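Local coordinates for protein ZYRO0G01672p (Zygosaccharomyces rouxii, PDB 4U8T) that probably recognises N6-methyladenosine in mRNA through its YTH domain, the part of the protein present here, at residues A[128-133]-A[154-159]. Sequence-based numbering, arbitrary orientation.
Sequences KQFLIP and SKSILK
Phe130 and Ile157 mark the closest approach of the two backbones, with their CA atoms 8.3 Å apart, so the segment 128-133, a turn running into a short strand, stands well off the helix at 154-159 and the space between is bridged by side chains alone. No hydrogen bond crosses. Most of the bridging falls to Phe130, whose CB points at the helix. Its CG lies beside the backbone N and anti to the carbonyl carbon (chi1 -63°), a setting that carries the ring across to meet two successive helix residues. Ile157 comes over one face, its CG1 3.8 Å from CD2 of Phe130. The same CG1 stands 4.1 Å from the centroid of the Phe130 ring. That direction is 24° off the ring normal, a CH-pi contact displaced toward the rim. The phenylalanine and isoleucine side chains run antiparallel past one another. On the opposite face lies CG of Gln129, the residue just before, so the ring is sandwiched between aliphatic carbons.

At its far end the ring meets Ser156 obliquely, CB of the serine lying 3.6 Å from Phe130 CE1; the serine takes part through carbon here, not through its hydroxyl. Within the YTH domain, a member of the PUA clan, Phe130 leads into the small two-stranded hairpin of 131-132 and 138-139 and joins it to helix 151-161. Backbone hydrogen bonds tie Phe130 to Val140 and Ile132 to Lys138, while Ile132 packs on Ile149 of the main sheet's edge strand. An alanine in place of Phe130 would probably open a gap between hairpin and helix, stripping Ile157 CG1 and Ser156 CB of their aromatic partner. Lys128, at the start of this segment, packs on a sugar of the bound RNA, and Ile157 also touches Leu127.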
ATOM      1  N   LYS A 128       4.163 -14.884   5.856  1.00 29.98           N
ATOM      2  CA  LYS A 128       4.461 -15.861   4.814  1.00 31.51           C
ATOM      3  C   LYS A 128       3.468 -17.037   4.850  1.00 33.29           C
ATOM      4  O   LYS A 128       3.480 -17.914   3.978  1.00 30.86           O
ATOM      5  CB  LYS A 128       5.929 -16.316   4.935  1.00 30.32           C
ATOM      6  CG  LYS A 128       6.375 -17.480   4.038  1.00 49.42           C
ATOM      7  CD  LYS A 128       7.899 -17.723   4.044  1.00 56.48           C
ATOM      8  CE  LYS A 128       8.466 -17.925   2.612  1.00 57.92           C
ATOM      9  NZ  LYS A 128       8.253 -16.746   1.696  1.00 58.18           N
ATOM     10  N   GLN A 129       2.573 -17.006   5.833  1.00 32.83           N
ATOM     11  CA  GLN A 129       1.465 -17.950   5.937  1.00 30.74           C
ATOM     12  C   GLN A 129       0.323 -17.628   4.967  1.00 29.62           C
ATOM     13  O   GLN A 129      -0.446 -18.496   4.610  1.00 29.43           O
ATOM     14  CB  GLN A 129       0.908 -17.977   7.366  1.00 30.25           C
ATOM     15  CG  GLN A 129       0.553 -16.605   7.927  1.00 37.72           C
ATOM     16  CD  GLN A 129      -0.223 -16.668   9.238  1.00 50.38           C
ATOM     17  OE1 GLN A 129      -1.033 -17.564   9.448  1.00 57.96           O
ATOM     18  NE2 GLN A 129       0.023 -15.711  10.122  1.00 51.01           N
ATOM     19  N   PHE A 130       0.179 -16.367   4.591  1.00 31.62           N
ATOM     20  CA  PHE A 130      -0.928 -15.962   3.740  1.00 26.08           C
ATOM     21  C   PHE A 130      -0.620 -16.194   2.268  1.00 22.20           C
ATOM     22  O   PHE A 130       0.073 -15.428   1.641  1.00 22.88           O
ATOM     23  CB  PHE A 130      -1.263 -14.509   3.995  1.00 23.23           C
ATOM     24  CG  PHE A 130      -1.723 -14.236   5.391  1.00 28.58           C
ATOM     25  CD1 PHE A 130      -2.931 -14.723   5.839  1.00 30.10           C
ATOM     26  CD2 PHE A 130      -0.950 -13.496   6.260  1.00 28.55           C
ATOM     27  CE1 PHE A 130      -3.361 -14.467   7.112  1.00 29.02           C
ATOM     28  CE2 PHE A 130      -1.383 -13.243   7.534  1.00 29.20           C
ATOM     29  CZ  PHE A 130      -2.592 -13.732   7.953  1.00 31.62           C
ATOM     30  N   LEU A 131      -1.170 -17.267   1.730  1.00 21.67           N
ATOM     31  CA  LEU A 131      -0.931 -17.688   0.372  1.00 18.65           C
ATOM     32  C   LEU A 131      -1.978 -17.058  -0.513  1.00 22.06           C
ATOM     33  O   LEU A 131      -3.133 -17.011  -0.155  1.00 25.01           O
ATOM     34  CB  LEU A 131      -0.969 -19.203   0.291  1.00 19.54           C
ATOM     35  CG  LEU A 131      -0.018 -19.964   1.226  1.00 21.67           C
ATOM     36  CD1 LEU A 131      -0.157 -21.460   1.034  1.00 18.38           C
ATOM     37  CD2 LEU A 131       1.445 -19.557   1.026  1.00 16.61           C
ATOM     38  N   ILE A 132      -1.577 -16.563  -1.672  1.00 20.84           N
ATOM     39  CA  ILE A 132      -2.496 -15.849  -2.530  1.00 19.00           C
ATOM     40  C   ILE A 132      -2.998 -16.799  -3.632  1.00 21.38           C
ATOM     41  O   ILE A 132      -2.234 -17.235  -4.463  1.00 23.29           O
ATOM     42  CB  ILE A 132      -1.809 -14.592  -3.128  1.00 20.10           C
ATOM     43  CG1 ILE A 132      -1.390 -13.597  -2.031  1.00 19.10           C
ATOM     44  CG2 ILE A 132      -2.636 -13.955  -4.224  1.00 21.57           C
ATOM     45  CD1 ILE A 132      -2.437 -13.267  -1.008  1.00 17.88           C
ATOM     46  N   PRO A 133      -4.294 -17.149  -3.614  1.00 22.82           N
ATOM     47  CA  PRO A 133      -4.872 -18.125  -4.535  1.00 17.93           C
ATOM     48  C   PRO A 133      -4.714 -17.774  -6.002  1.00 18.66           C
ATOM     49  O   PRO A 133      -4.540 -18.680  -6.777  1.00 22.22           O
ATOM     50  CB  PRO A 133      -6.350 -18.117  -4.162  1.00 17.10           C
ATOM     51  CG  PRO A 133      -6.407 -17.634  -2.865  1.00 17.87           C
ATOM     52  CD  PRO A 133      -5.318 -16.648  -2.693  1.00 24.38           C
ATOM     53  N   SER A 154      -6.752 -10.131   3.479  1.00 26.95           N
ATOM     54  CA  SER A 154      -6.312  -8.777   3.788  1.00 24.14           C
ATOM     55  C   SER A 154      -6.645  -8.309   5.195  1.00 25.85           C
ATOM     56  O   SER A 154      -5.846  -7.646   5.842  1.00 28.48           O
ATOM     57  CB  SER A 154      -6.922  -7.791   2.804  1.00 22.00           C
ATOM     58  OG  SER A 154      -6.382  -7.931   1.521  1.00 22.40           O
ATOM     59  N   LYS A 155      -7.853  -8.596   5.640  1.00 27.86           N
ATOM     60  CA  LYS A 155      -8.286  -8.221   6.963  1.00 25.82           C
ATOM     61  C   LYS A 155      -7.452  -8.927   8.027  1.00 31.38           C
ATOM     62  O   LYS A 155      -7.164  -8.350   9.055  1.00 32.88           O
ATOM     63  CB  LYS A 155      -9.779  -8.504   7.141  1.00 26.74           C
ATOM     64  CG  LYS A 155     -10.652  -7.472   6.448  1.00 28.05           C
ATOM     65  CD  LYS A 155     -12.116  -7.847   6.371  1.00 30.27           C
ATOM     66  CE  LYS A 155     -12.896  -6.793   5.604  1.00 33.35           C
ATOM     67  NZ  LYS A 155     -14.372  -7.013   5.525  1.00 28.64           N
ATOM     68  N   SER A 156      -7.044 -10.160   7.775  1.00 26.58           N
ATOM     69  CA  SER A 156      -6.143 -10.828   8.692  1.00 30.65           C
ATOM     70  C   SER A 156      -4.790 -10.120   8.766  1.00 34.21           C
ATOM     71  O   SER A 156      -4.211 -10.003   9.837  1.00 38.54           O
ATOM     72  CB  SER A 156      -5.941 -12.284   8.296  1.00 33.65           C
ATOM     73  OG  SER A 156      -7.121 -13.027   8.490  1.00 34.07           O
ATOM     74  N   ILE A 157      -4.279  -9.682   7.623  1.00 30.03           N
ATOM     75  CA  ILE A 157      -3.031  -8.955   7.554  1.00 26.10           C
ATOM     76  C   ILE A 157      -3.193  -7.618   8.272  1.00 29.99           C
ATOM     77  O   ILE A 157      -2.304  -7.159   8.978  1.00 29.54           O
ATOM     78  CB  ILE A 157      -2.604  -8.726   6.093  1.00 25.70           C
ATOM     79  CG1 ILE A 157      -2.330 -10.051   5.407  1.00 22.79           C
ATOM     80  CG2 ILE A 157      -1.395  -7.822   6.006  1.00 26.29           C
ATOM     81  CD1 ILE A 157      -2.026  -9.932   3.982  1.00 16.77           C
ATOM     82  N   LEU A 158      -4.332  -6.976   8.087  1.00 28.80           N
ATOM     83  CA  LEU A 158      -4.539  -5.707   8.754  1.00 29.65           C
ATOM     84  C   LEU A 158      -4.534  -5.896  10.268  1.00 35.93           C
ATOM     85  O   LEU A 158      -4.175  -4.992  10.998  1.00 41.81           O
ATOM     86  CB  LEU A 158      -5.833  -5.053   8.315  1.00 27.98           C
ATOM     87  CG  LEU A 158      -5.861  -4.382   6.954  1.00 23.06           C
ATOM     88  CD1 LEU A 158      -7.181  -3.681   6.816  1.00 21.21           C
ATOM     89  CD2 LEU A 158      -4.728  -3.413   6.800  1.00 21.46           C
ATOM     90  N   LYS A 159      -4.980  -7.055  10.738  1.00 34.78           N
ATOM     91  CA  LYS A 159      -4.922  -7.362  12.150  1.00 36.73           C
ATOM     92  C   LYS A 159      -3.488  -7.310  12.624  1.00 35.67           C
ATOM     93  O   LYS A 159      -3.213  -6.740  13.664  1.00 36.92           O
ATOM     94  CB  LYS A 159      -5.546  -8.734  12.456  1.00 43.96           C
ATOM     95  CG  LYS A 159      -7.077  -8.742  12.550  1.00 50.05           C
ATOM     96  CD  LYS A 159      -7.667 -10.099  12.108  1.00 57.90           C
ATOM     97  CE  LYS A 159      -9.199 -10.064  12.002  1.00 62.62           C
ATOM     98  NZ  LYS A 159      -9.744 -11.218  11.231  1.00 66.52           N
TER